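Oxidase/hydroxylase (Streptomyces hygroscopicus subsp. hygroscopicus, PDB 4XCA) probably acts as a 2-oxoglutarate-dependent oxygenase of the phytanoyl-CoA dioxygenase family, carrying out an oxidative cyclization in orthosomycin biosynthesis. Local coordinates at residues Thr49-Asp54 with Tyr89-Thr94; Leu139-Asp144 with Arg217-Phe222; Asp96-Leu101 with Thr208-Thr213; Gly151-Val156 with Glu202-Gly207. All blocks are in the same frame, centred on the assembly; numbering follows the deposited sequence.

Contact 1 (Thr49-Asp54 with Tyr89-Thr94); sequences TRRYPD and YGLRRT. With AKG (2-oxoglutaric acid), chain F.
Arg-51 reaches across the strand pair to lay its guanidinium flat on the phenol ring of Tyr-89, at the border of the larger antiparallel sheet where strand 50-52 runs beside strand 83-93. Its CB and CG pass along the carbonyl of Gly-90, with CG of Arg-51 3.8 Å from Gly-90 O and also beside CD2 of Leu-91. CG stands anti to the backbone N (chi1 -179°) and the chain stays extended to NE, which delivers the head group to the ring. There NE meets CG and CD2 of Tyr-89, while CZ of Arg-51 sits 3.7 Å from the ring centroid. At the tip NH1 turns to Leu-91, 3.7 Å from its CD2, and NH2 lies over the middle of the ring, 3.3 Å from Tyr-89 CE1. The planes differ by 23°, a stacked cation-pi pair.

On the other side of the sheet, Tyr-52 OH accepts from both Arg-92 NE (3.0 Å) and Arg-92 NH2 (2.9 Å), a side-on grip near the guanidinium plane. Arg-50 NE covers one face of the Tyr-52 ring. Asp-40 joins this cluster by binding Tyr-52 OH, Arg-92 and Arg-50, and Asp-216 takes the other end of Arg-92. With a phenylalanine in place of Tyr-52, NE of Arg-92 would lose this acceptor and the guanidinium would probably be freer to turn on its carboxylate partners. Tyr-89 OH, which also bonds Lys-137 NZ, donates to O2 of 2-oxoglutarate at 2.6 Å; the two nearby positive charges would probably make the phenol a stronger donor to that carboxylate.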
# COMPACT_ATOMS: atom_id res chain seq x y z
N THR A 49 -31.41 21.47 18.87
CA THR A 49 -30.32 20.76 18.20
C THR A 49 -29.69 21.69 17.17
O THR A 49 -30.35 22.07 16.20
CB THR A 49 -30.80 19.46 17.49
OG1 THR A 49 -31.14 18.46 18.46
CG2 THR A 49 -29.69 18.93 16.58
N ARG A 50 -28.44 22.07 17.37
CA ARG A 50 -27.78 23.00 16.45
C ARG A 50 -26.28 22.76 16.29
O ARG A 50 -25.65 22.04 17.08
CB ARG A 50 -28.00 24.44 16.92
CG ARG A 50 -27.34 24.72 18.26
CD ARG A 50 -27.16 26.20 18.50
NE ARG A 50 -26.26 26.82 17.54
CZ ARG A 50 -25.93 28.10 17.54
NH1 ARG A 50 -26.43 28.92 18.46
NH2 ARG A 50 -25.09 28.58 16.63
N ARG A 51 -25.72 23.39 15.27
CA ARG A 51 -24.29 23.40 15.02
C ARG A 51 -23.75 24.79 15.34
O ARG A 51 -24.45 25.78 15.12
CB ARG A 51 -24.03 23.02 13.56
CG ARG A 51 -22.58 22.95 13.13
CD ARG A 51 -22.49 22.73 11.63
NE ARG A 51 -21.17 22.27 11.22
CZ ARG A 51 -20.77 21.01 11.27
NH1 ARG A 51 -21.59 20.06 11.73
NH2 ARG A 51 -19.54 20.68 10.89
N TYR A 52 -22.52 24.87 15.86
CA TYR A 52 -21.85 26.16 16.07
C TYR A 52 -20.69 26.32 15.09
O TYR A 52 -19.56 25.96 15.42
CB TYR A 52 -21.31 26.30 17.49
CG TYR A 52 -22.34 26.25 18.60
CD1 TYR A 52 -22.80 27.41 19.21
CD2 TYR A 52 -22.84 25.02 19.05
CE1 TYR A 52 -23.73 27.36 20.24
CE2 TYR A 52 -23.76 24.96 20.08
CZ TYR A 52 -24.21 26.13 20.67
OH TYR A 52 -25.14 26.06 21.69
N PRO A 53 -20.96 26.86 13.90
CA PRO A 53 -19.94 26.90 12.84
C PRO A 53 -18.79 27.84 13.19
O PRO A 53 -18.99 28.81 13.92
CB PRO A 53 -20.72 27.41 11.63
CG PRO A 53 -21.86 28.22 12.22
CD PRO A 53 -22.22 27.52 13.50
N ASP A 54 -17.59 27.51 12.72
CA ASP A 54 -16.40 28.36 12.87
C ASP A 54 -16.20 28.93 14.28
O ASP A 54 -16.12 30.14 14.46
CB ASP A 54 -16.47 29.52 11.86
CG ASP A 54 -15.10 30.14 11.58
OD1 ASP A 54 -14.13 29.86 12.33
OD2 ASP A 54 -15.00 30.91 10.60
N TYR A 89 -15.83 23.45 15.02
CA TYR A 89 -17.27 23.71 15.22
C TYR A 89 -17.77 23.02 16.49
O TYR A 89 -17.10 22.14 17.03
CB TYR A 89 -18.09 23.26 13.97
CG TYR A 89 -17.98 21.77 13.68
CD1 TYR A 89 -16.99 21.28 12.83
CD2 TYR A 89 -18.84 20.86 14.27
CE1 TYR A 89 -16.87 19.92 12.58
CE2 TYR A 89 -18.73 19.49 14.03
CZ TYR A 89 -17.74 19.04 13.18
OH TYR A 89 -17.64 17.69 12.93
N GLY A 90 -18.93 23.43 16.96
CA GLY A 90 -19.52 22.82 18.14
C GLY A 90 -20.80 22.12 17.75
O GLY A 90 -21.46 22.49 16.77
N LEU A 91 -21.16 21.09 18.52
CA LEU A 91 -22.40 20.35 18.30
C LEU A 91 -23.18 20.24 19.60
O LEU A 91 -22.67 19.73 20.60
CB LEU A 91 -22.12 18.94 17.75
CG LEU A 91 -21.51 18.79 16.36
CD1 LEU A 91 -21.25 17.30 16.07
CD2 LEU A 91 -22.39 19.40 15.27
N ARG A 92 -24.41 20.74 19.58
CA ARG A 92 -25.36 20.51 20.66
C ARG A 92 -26.47 19.60 20.16
O ARG A 92 -27.10 19.89 19.14
CB ARG A 92 -25.97 21.82 21.17
CG ARG A 92 -27.08 21.61 22.21
CD ARG A 92 -27.80 22.92 22.58
NE ARG A 92 -26.86 23.98 22.96
CZ ARG A 92 -26.19 24.02 24.11
NH1 ARG A 92 -26.36 23.05 25.00
NH2 ARG A 92 -25.36 25.01 24.37
N ARG A 93 -26.71 18.51 20.89
CA ARG A 93 -27.77 17.58 20.49
C ARG A 93 -28.72 17.23 21.62
O ARG A 93 -28.33 17.14 22.79
CB ARG A 93 -27.15 16.31 19.90
CG ARG A 93 -26.78 16.49 18.43
CD ARG A 93 -26.15 15.24 17.84
NE ARG A 93 -26.93 14.04 18.13
CZ ARG A 93 -26.45 12.81 18.07
NH1 ARG A 93 -25.19 12.61 17.72
NH2 ARG A 93 -27.24 11.77 18.35
N THR A 94 -29.98 17.05 21.26
CA THR A 94 -31.02 16.71 22.23
C THR A 94 -31.66 15.39 21.86
O THR A 94 -31.20 14.70 20.95
CB THR A 94 -32.12 17.81 22.32
OG1 THR A 94 -32.67 18.06 21.02
CG2 THR A 94 -31.55 19.10 22.88
C1 AKG F . -18.97 14.77 13.22
O1 AKG F . -18.61 14.67 12.02
O2 AKG F . -19.33 15.88 13.68
C2 AKG F . -18.97 13.56 14.12
O5 AKG F . -18.42 12.54 13.76
C3 AKG F . -19.65 13.66 15.46
C4 AKG F . -19.24 12.51 16.34
C5 AKG F . -20.03 12.59 17.62
O3 AKG F . -19.69 11.87 18.60
O4 AKG F . -21.03 13.35 17.73

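Contact 2 (Leu139-Asp144 with Arg217-Phe222); sequences LVYLSD and RLLTAF. With AKG (2-oxoglutaric acid), chain F.
Tyr-141 and Arg-217 converge on one carboxylate of 2-oxoglutarate, CE2 of the tyrosine lying 3.9 Å from NH2 of the arginine. Arg-217 meets the carboxylate with both terminal nitrogens: NH2 donates almost straight to O3 at 2.8 Å (171°), and NH1 reaches O4 at 2.8 Å along a more bent path (137°). Tyr-141 OH adds a third bond, 2.7 Å to O3, leaving that oxygen with two donors. Leu-219 fills the angle between tyrosine and ligand, its CD2 3.5 Å from Tyr-141 CE2 and also against O4. Leu-139 splits its branches, CD1 facing C4 of the ligand and CD2 packing 3.6 Å from CB of Ala-221.

Behind this shell, Arg-217 runs out extended with CG anti to the backbone N (chi1 175°), and its NE is tied to Gly-151 O, which fixes the turn of the guanidinium. The antiparallel backbone sets the spacing, with Val-140 and Thr-220 as the hydrogen-bonded pair and Leu-142 N bonded to Leu-218 O. Where strand 136-141 ends, the hydroxyl of Ser-143 takes over as acceptor, its OG 2.8 Å from Leu-218 N. On the reverse face, Leu-142 and Leu-218 pack together against helix 26-42. An arginine and a tyrosine projecting from neighbouring strands to hold the carboxylate remote from the metal fit the double-stranded beta helix of 2-oxoglutarate oxygenases.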
# COMPACT_ATOMS: atom_id res chain seq x y z
N LEU A 139 -12.20 15.39 18.57
CA LEU A 139 -13.48 15.64 19.20
C LEU A 139 -13.29 15.82 20.70
O LEU A 139 -12.85 14.90 21.39
CB LEU A 139 -14.46 14.49 18.94
CG LEU A 139 -14.70 14.04 17.50
CD1 LEU A 139 -15.60 12.81 17.48
CD2 LEU A 139 -15.30 15.16 16.67
N VAL A 140 -13.64 17.00 21.19
CA VAL A 140 -13.55 17.31 22.61
C VAL A 140 -14.93 17.25 23.22
O VAL A 140 -15.73 18.17 23.05
CB VAL A 140 -12.95 18.69 22.83
CG1 VAL A 140 -12.77 18.95 24.30
CG2 VAL A 140 -11.65 18.80 22.07
N TYR A 141 -15.21 16.16 23.92
CA TYR A 141 -16.52 15.97 24.52
C TYR A 141 -16.70 16.87 25.73
O TYR A 141 -15.77 17.08 26.51
CB TYR A 141 -16.73 14.49 24.88
CG TYR A 141 -16.95 13.67 23.64
CD1 TYR A 141 -15.89 13.08 22.98
CD2 TYR A 141 -18.22 13.55 23.09
CE1 TYR A 141 -16.08 12.36 21.82
CE2 TYR A 141 -18.42 12.82 21.94
CZ TYR A 141 -17.35 12.23 21.31
OH TYR A 141 -17.54 11.51 20.17
N LEU A 142 -17.90 17.43 25.85
CA LEU A 142 -18.21 18.35 26.93
C LEU A 142 -19.32 17.77 27.79
O LEU A 142 -19.75 18.39 28.75
CB LEU A 142 -18.62 19.73 26.37
CG LEU A 142 -17.60 20.32 25.38
CD1 LEU A 142 -18.04 21.70 24.86
CD2 LEU A 142 -16.20 20.39 25.97
N SER A 143 -19.77 16.58 27.46
CA SER A 143 -20.71 15.86 28.32
C SER A 143 -20.39 14.37 28.33
O SER A 143 -19.69 13.86 27.45
CB SER A 143 -22.16 16.11 27.89
OG SER A 143 -22.35 15.93 26.51
N ASP A 144 -20.87 13.67 29.36
CA ASP A 144 -20.65 12.23 29.46
C ASP A 144 -21.59 11.48 28.51
O ASP A 144 -22.78 11.81 28.37
CB ASP A 144 -20.85 11.71 30.89
CG ASP A 144 -19.95 12.39 31.90
OD1 ASP A 144 -20.46 12.83 32.95
OD2 ASP A 144 -18.73 12.49 31.63
N ARG A 217 -26.41 16.82 24.79
CA ARG A 217 -25.18 16.15 24.41
C ARG A 217 -24.27 17.16 23.71
O ARG A 217 -24.69 17.77 22.72
CB ARG A 217 -25.50 14.95 23.50
CG ARG A 217 -24.29 14.19 22.93
CD ARG A 217 -24.71 13.31 21.77
NE ARG A 217 -23.72 12.30 21.45
CZ ARG A 217 -22.65 12.50 20.68
NH1 ARG A 217 -22.43 13.69 20.15
NH2 ARG A 217 -21.79 11.52 20.45
N LEU A 218 -23.05 17.36 24.21
CA LEU A 218 -22.21 18.48 23.75
C LEU A 218 -20.76 18.16 23.40
O LEU A 218 -20.05 17.49 24.16
CB LEU A 218 -22.18 19.59 24.82
CG LEU A 218 -23.41 20.49 24.96
CD1 LEU A 218 -23.43 21.20 26.32
CD2 LEU A 218 -23.44 21.49 23.83
N LEU A 219 -20.30 18.69 22.28
CA LEU A 219 -18.88 18.59 21.93
C LEU A 219 -18.39 19.75 21.05
O LEU A 219 -19.17 20.48 20.45
CB LEU A 219 -18.58 17.24 21.26
CG LEU A 219 -19.18 16.81 19.91
CD1 LEU A 219 -18.78 17.71 18.75
CD2 LEU A 219 -18.74 15.40 19.57
N THR A 220 -17.08 19.87 20.98
CA THR A 220 -16.43 20.73 20.01
C THR A 220 -15.52 19.85 19.16
O THR A 220 -14.87 18.93 19.67
CB THR A 220 -15.62 21.86 20.69
OG1 THR A 220 -14.79 21.28 21.71
CG2 THR A 220 -16.54 22.87 21.32
N ALA A 221 -15.51 20.11 17.86
CA ALA A 221 -14.76 19.31 16.90
C ALA A 221 -13.77 20.18 16.14
O ALA A 221 -14.13 21.24 15.64
CB ALA A 221 -15.70 18.62 15.92
N PHE A 222 -12.53 19.72 16.06
CA PHE A 222 -11.51 20.44 15.32
C PHE A 222 -10.88 19.50 14.31
O PHE A 222 -10.37 18.45 14.68
CB PHE A 222 -10.47 21.03 16.28
CG PHE A 222 -11.08 21.92 17.31
CD1 PHE A 222 -11.22 23.29 17.07
CD2 PHE A 222 -11.57 21.39 18.50
CE1 PHE A 222 -11.81 24.12 18.01
CE2 PHE A 222 -12.17 22.20 19.44
CZ PHE A 222 -12.28 23.58 19.20
C1 AKG F . -18.97 14.77 13.22
O1 AKG F . -18.61 14.67 12.02
O2 AKG F . -19.33 15.88 13.68
C2 AKG F . -18.97 13.56 14.12
O5 AKG F . -18.42 12.54 13.76
C3 AKG F . -19.65 13.66 15.46
C4 AKG F . -19.24 12.51 16.34
C5 AKG F . -20.03 12.59 17.62
O3 AKG F . -19.69 11.87 18.60
O4 AKG F . -21.03 13.35 17.73

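Contact 3 (Asp96-Leu101 with Thr208-Thr213); sequences DSVLYL and TRRKLT. With AKG (2-oxoglutaric acid), chain F.
Leu-99 and Thr-208 form an antiparallel hydrogen-bonded pair, in which Thr-208 N meets a lone pair of Leu-99 O at 3.0 Å, and the backbones run on in opposite directions to a second bond, 2.8 Å from Lys-211 N to Ser-97 O.

Arg-210 carries most of the side-chain contact. Its chain bends at chi3 (-60°), which swings the guanidinium back over Val-98. There CG1 of the valine covers one face, 3.9 Å from Arg-210 NH2, while CG2 packs against the backbone of Thr-208 and Arg-210. NH2 donates to Tyr-100 OH at 2.9 Å along a bent path (137°). It comes in at the edge of the tyrosine ring, with the two planes 50° apart. The same nitrogen has a salt-bridge partner in Asp-181 of helix 179-182, whose Val-180 also packs on Val-98. NH1 donates 2.8 Å to a water lying in the guanidinium plane, and that water in turn donates 3.1 Å to Asp-96 O. With a leucine at Arg-210, Tyr-100 OH would lose this donor, Asp-181 would probably be left without its charged mate and the water bridge to Asp-96 would be likely to fail.

Toward the pocket the pair offers carbon atoms: Leu-99 CD2 lies 3.7 Å from C3 of 2-oxoglutarate, and Thr-208 CG2 lies 3.5 Å from O4. The threonine hydroxyl instead donates to Arg-209 O and receives Arg-93. The contact thus puts a charged, water-bridged network round Arg-210 and methyl groups of Leu-99 and Thr-208 against the ligand.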
# COMPACT_ATOMS: atom_id res chain seq x y z
N ASP A 96 -33.82 12.43 20.46
CA ASP A 96 -34.31 12.00 19.14
C ASP A 96 -33.45 12.48 17.98
O ASP A 96 -33.88 12.40 16.83
CB ASP A 96 -35.77 12.42 18.92
CG ASP A 96 -36.71 11.85 19.96
OD1 ASP A 96 -36.49 10.70 20.40
OD2 ASP A 96 -37.67 12.56 20.34
N SER A 97 -32.26 12.97 18.27
CA SER A 97 -31.32 13.28 17.19
C SER A 97 -30.42 12.07 16.93
O SER A 97 -30.26 11.20 17.79
CB SER A 97 -30.48 14.52 17.52
OG SER A 97 -29.63 14.29 18.64
N VAL A 98 -29.85 12.02 15.74
CA VAL A 98 -29.05 10.88 15.34
C VAL A 98 -28.02 11.39 14.34
O VAL A 98 -28.13 12.52 13.86
CB VAL A 98 -29.96 9.75 14.75
CG1 VAL A 98 -30.67 10.26 13.50
CG2 VAL A 98 -29.17 8.45 14.47
N LEU A 99 -26.99 10.60 14.07
CA LEU A 99 -26.02 10.91 13.04
C LEU A 99 -25.70 9.62 12.31
O LEU A 99 -25.09 8.72 12.87
CB LEU A 99 -24.75 11.53 13.63
CG LEU A 99 -23.66 12.03 12.66
CD1 LEU A 99 -24.18 13.13 11.74
CD2 LEU A 99 -22.51 12.55 13.45
N TYR A 100 -26.14 9.53 11.06
CA TYR A 100 -25.97 8.30 10.32
C TYR A 100 -24.51 8.12 9.89
O TYR A 100 -23.70 9.05 9.98
CB TYR A 100 -26.91 8.29 9.12
CG TYR A 100 -28.36 8.32 9.54
CD1 TYR A 100 -28.80 7.60 10.65
CD2 TYR A 100 -29.29 9.09 8.85
CE1 TYR A 100 -30.14 7.61 11.04
CE2 TYR A 100 -30.63 9.12 9.25
CZ TYR A 100 -31.04 8.38 10.33
OH TYR A 100 -32.36 8.41 10.72
N LEU A 101 -24.17 6.91 9.47
CA LEU A 101 -22.79 6.58 9.13
C LEU A 101 -22.26 7.38 7.95
O LEU A 101 -22.95 7.55 6.94
CB LEU A 101 -22.66 5.10 8.83
CG LEU A 101 -22.87 4.11 9.98
CD1 LEU A 101 -22.59 2.72 9.47
CD2 LEU A 101 -22.01 4.46 11.20
N THR A 208 -23.21 8.25 15.14
CA THR A 208 -23.62 8.05 16.54
C THR A 208 -24.96 7.33 16.58
O THR A 208 -25.74 7.40 15.62
CB THR A 208 -23.77 9.37 17.32
OG1 THR A 208 -25.10 9.86 17.16
CG2 THR A 208 -22.75 10.44 16.87
N ARG A 209 -25.24 6.67 17.69
CA ARG A 209 -26.58 6.16 17.96
C ARG A 209 -27.63 7.27 18.06
O ARG A 209 -27.31 8.45 18.29
CB ARG A 209 -26.60 5.34 19.26
CG ARG A 209 -25.60 4.20 19.30
CD ARG A 209 -25.87 3.17 18.22
NE ARG A 209 -24.97 2.02 18.36
CZ ARG A 209 -25.10 0.88 17.70
NH1 ARG A 209 -26.10 0.70 16.85
NH2 ARG A 209 -24.23 -0.10 17.90
N ARG A 210 -28.89 6.87 17.90
CA ARG A 210 -30.01 7.75 18.18
C ARG A 210 -30.04 8.12 19.67
O ARG A 210 -30.09 7.23 20.53
CB ARG A 210 -31.32 7.05 17.77
CG ARG A 210 -32.54 7.96 17.70
CD ARG A 210 -33.67 7.24 16.98
NE ARG A 210 -33.27 6.90 15.61
CZ ARG A 210 -33.54 7.66 14.55
NH1 ARG A 210 -34.24 8.77 14.70
NH2 ARG A 210 -33.12 7.29 13.34
N LYS A 211 -30.02 9.42 19.98
CA LYS A 211 -30.12 9.86 21.38
C LYS A 211 -31.57 9.81 21.87
O LYS A 211 -32.44 10.47 21.30
CB LYS A 211 -29.56 11.27 21.55
CG LYS A 211 -29.61 11.77 23.01
CD LYS A 211 -29.15 13.21 23.15
CE LYS A 211 -28.61 13.51 24.54
NZ LYS A 211 -29.60 13.28 25.60
N LEU A 212 -31.81 9.03 22.93
CA LEU A 212 -33.15 8.78 23.46
C LEU A 212 -33.38 9.46 24.80
O LEU A 212 -34.51 9.80 25.14
CB LEU A 212 -33.41 7.28 23.63
CG LEU A 212 -33.43 6.40 22.37
CD1 LEU A 212 -33.92 4.99 22.68
CD2 LEU A 212 -34.28 7.01 21.30
N THR A 213 -32.30 9.64 25.56
CA THR A 213 -32.36 10.24 26.89
C THR A 213 -32.49 11.76 26.79
O THR A 213 -32.16 12.36 25.77
CB THR A 213 -31.11 9.90 27.71
OG1 THR A 213 -29.96 10.54 27.13
CG2 THR A 213 -30.88 8.40 27.76
C1 AKG F . -18.97 14.77 13.22
O1 AKG F . -18.61 14.67 12.02
O2 AKG F . -19.33 15.88 13.68
C2 AKG F . -18.97 13.56 14.12
O5 AKG F . -18.42 12.54 13.76
C3 AKG F . -19.65 13.66 15.46
C4 AKG F . -19.24 12.51 16.34
C5 AKG F . -20.03 12.59 17.62
O3 AKG F . -19.69 11.87 18.60
O4 AKG F . -21.03 13.35 17.73
O HOH W 1 -35.66 9.86 16.87

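Contact 4 (Gly151-Val156 with Glu202-Gly207); sequences GSFCYV and EALMHG. With NI (nickel (II) ion), chain E; AKG (2-oxoglutaric acid), chain F.
Phe-153 and His-206 meet rim to rim in the tightly packed part of this contact, with ring centroids 5.7 Å apart and CZ of the phenylalanine 3.6 Å from CB of the histidine. Beside them Leu-204 wedges in, its CD2 3.7 Å from Tyr-155 CB. Next along the strands, Cys-154 and Gly-207 exchange backbone bonds as an antiparallel hydrogen-bonded pair. Val-156 and Met-205 lie side by side more loosely, CG2 to SD 4.1 Å. Tyr-155 and Val-156 also carry the packing on to Gln-157 and Tyr-10 of the second subunit.

The metal side is wetter. His-206 binds nickel through NE2 at 2.1 Å, together with His-102, the ketoacid end of 2-oxoglutarate (O1 and O5) and two waters. Glu-202 stays back, OE2 4.1 Å from the nickel, and accepts from one of those waters instead of binding the metal directly. Fe(2+) binding by this glutamate is seen in another structure of the protein.

His-206 is held from behind: ND1 donates to Leu-204 O at 2.7 Å (161°), in the ring plane, which fixes the ring's rotation and would probably make NE2 a stronger metal donor. A histidine held at both ring nitrogens thus anchors a metal that also carries two waters beside it.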
# COMPACT_ATOMS: atom_id res chain seq x y z
N GLY A 151 -26.70 8.43 22.79
CA GLY A 151 -26.20 8.81 21.48
C GLY A 151 -24.70 8.62 21.33
O GLY A 151 -23.98 9.52 20.88
N SER A 152 -24.23 7.44 21.70
CA SER A 152 -22.79 7.17 21.68
C SER A 152 -22.22 7.08 20.27
O SER A 152 -22.82 6.50 19.37
CB SER A 152 -22.47 5.87 22.43
OG SER A 152 -23.10 4.75 21.84
N PHE A 153 -21.06 7.69 20.10
CA PHE A 153 -20.22 7.50 18.93
C PHE A 153 -20.12 6.02 18.63
O PHE A 153 -19.84 5.21 19.52
CB PHE A 153 -18.84 8.09 19.18
CG PHE A 153 -17.88 7.91 18.04
CD1 PHE A 153 -17.15 6.74 17.90
CD2 PHE A 153 -17.68 8.94 17.14
CE1 PHE A 153 -16.26 6.59 16.87
CE2 PHE A 153 -16.79 8.80 16.09
CZ PHE A 153 -16.07 7.63 15.95
N CYS A 154 -20.36 5.66 17.38
CA CYS A 154 -20.23 4.28 16.97
C CYS A 154 -19.51 4.23 15.64
O CYS A 154 -19.52 5.21 14.90
CB CYS A 154 -21.60 3.60 16.89
SG CYS A 154 -22.79 4.36 15.77
N TYR A 155 -18.86 3.11 15.36
CA TYR A 155 -17.97 2.99 14.21
C TYR A 155 -17.94 1.55 13.71
O TYR A 155 -18.19 0.61 14.47
CB TYR A 155 -16.56 3.44 14.57
CG TYR A 155 -15.91 2.50 15.57
CD1 TYR A 155 -16.24 2.54 16.92
CD2 TYR A 155 -14.98 1.55 15.15
CE1 TYR A 155 -15.68 1.68 17.82
CE2 TYR A 155 -14.40 0.67 16.06
CZ TYR A 155 -14.75 0.75 17.39
OH TYR A 155 -14.18 -0.12 18.29
N VAL A 156 -17.65 1.38 12.43
CA VAL A 156 -17.51 0.07 11.81
C VAL A 156 -16.04 -0.34 11.88
O VAL A 156 -15.15 0.33 11.34
CB VAL A 156 -18.00 0.08 10.34
CG1 VAL A 156 -17.81 -1.28 9.69
CG2 VAL A 156 -19.45 0.50 10.28
N GLU A 202 -10.52 10.35 9.79
CA GLU A 202 -11.79 10.58 9.11
C GLU A 202 -12.04 9.57 8.00
O GLU A 202 -13.12 9.55 7.41
CB GLU A 202 -11.83 12.02 8.56
CG GLU A 202 -12.14 13.06 9.64
CD GLU A 202 -13.57 12.97 10.17
OE1 GLU A 202 -14.51 13.11 9.37
OE2 GLU A 202 -13.76 12.75 11.38
N ALA A 203 -11.06 8.70 7.73
CA ALA A 203 -11.30 7.54 6.86
C ALA A 203 -12.25 6.55 7.51
O ALA A 203 -12.88 5.76 6.83
CB ALA A 203 -9.98 6.83 6.50
N LEU A 204 -12.34 6.59 8.83
CA LEU A 204 -13.16 5.62 9.56
C LEU A 204 -14.64 5.85 9.26
O LEU A 204 -15.11 7.00 9.24
CB LEU A 204 -12.89 5.70 11.06
CG LEU A 204 -13.54 4.65 11.96
CD1 LEU A 204 -12.83 3.28 11.89
CD2 LEU A 204 -13.56 5.17 13.38
N MET A 205 -15.37 4.78 8.98
CA MET A 205 -16.83 4.88 8.86
C MET A 205 -17.43 4.95 10.27
O MET A 205 -17.23 4.05 11.08
CB MET A 205 -17.43 3.70 8.09
CG MET A 205 -18.94 3.84 7.90
SD MET A 205 -19.72 2.62 6.82
CE MET A 205 -18.91 2.95 5.26
N HIS A 206 -18.16 6.03 10.55
CA HIS A 206 -18.57 6.34 11.92
C HIS A 206 -19.84 7.19 11.93
O HIS A 206 -20.26 7.71 10.90
CB HIS A 206 -17.45 7.08 12.65
CG HIS A 206 -17.17 8.44 12.07
ND1 HIS A 206 -16.50 8.61 10.87
CD2 HIS A 206 -17.50 9.68 12.50
CE1 HIS A 206 -16.42 9.90 10.60
NE2 HIS A 206 -17.01 10.57 11.57
N GLY A 207 -20.43 7.32 13.10
CA GLY A 207 -21.67 8.06 13.28
C GLY A 207 -21.96 8.02 14.76
O GLY A 207 -21.05 7.81 15.57
NI NI E . -17.89 12.53 11.60
C1 AKG F . -18.97 14.77 13.22
O1 AKG F . -18.61 14.67 12.02
O2 AKG F . -19.33 15.88 13.68
C2 AKG F . -18.97 13.56 14.12
O5 AKG F . -18.42 12.54 13.76
C3 AKG F . -19.65 13.66 15.46
C4 AKG F . -19.24 12.51 16.34
C5 AKG F . -20.03 12.59 17.62
O3 AKG F . -19.69 11.87 18.60
O4 AKG F . -21.03 13.35 17.73
O HOH W 2 -16.01 12.94 12.39
O HOH W 3 -16.88 12.83 10.02

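Overall arrangement
From the N terminus, contact 1 closes first, returning a mostly helical excursion to the edge of the larger sheet. Strand 99-102 then opens contact 3, and strand 136-141 opens contact 2. Contact 4 begins and ends within both of these longer loops, whereas contacts 2 and 3 cross, since 208-213 pairs back before 217-222 does. Contacts 1 and 2 are joined within the larger sheet, where strands 83-93 and 217-226 are neighbours. Contacts 3 and 4 share strand 206-208 in the smaller sheet. Arg-93 to Thr-208 links the two sheets, Arg-217 to Gly-151 ties the larger sheet to the loop leading into strand 153-156, and all four contacts touch the 2-oxoglutarate held between them.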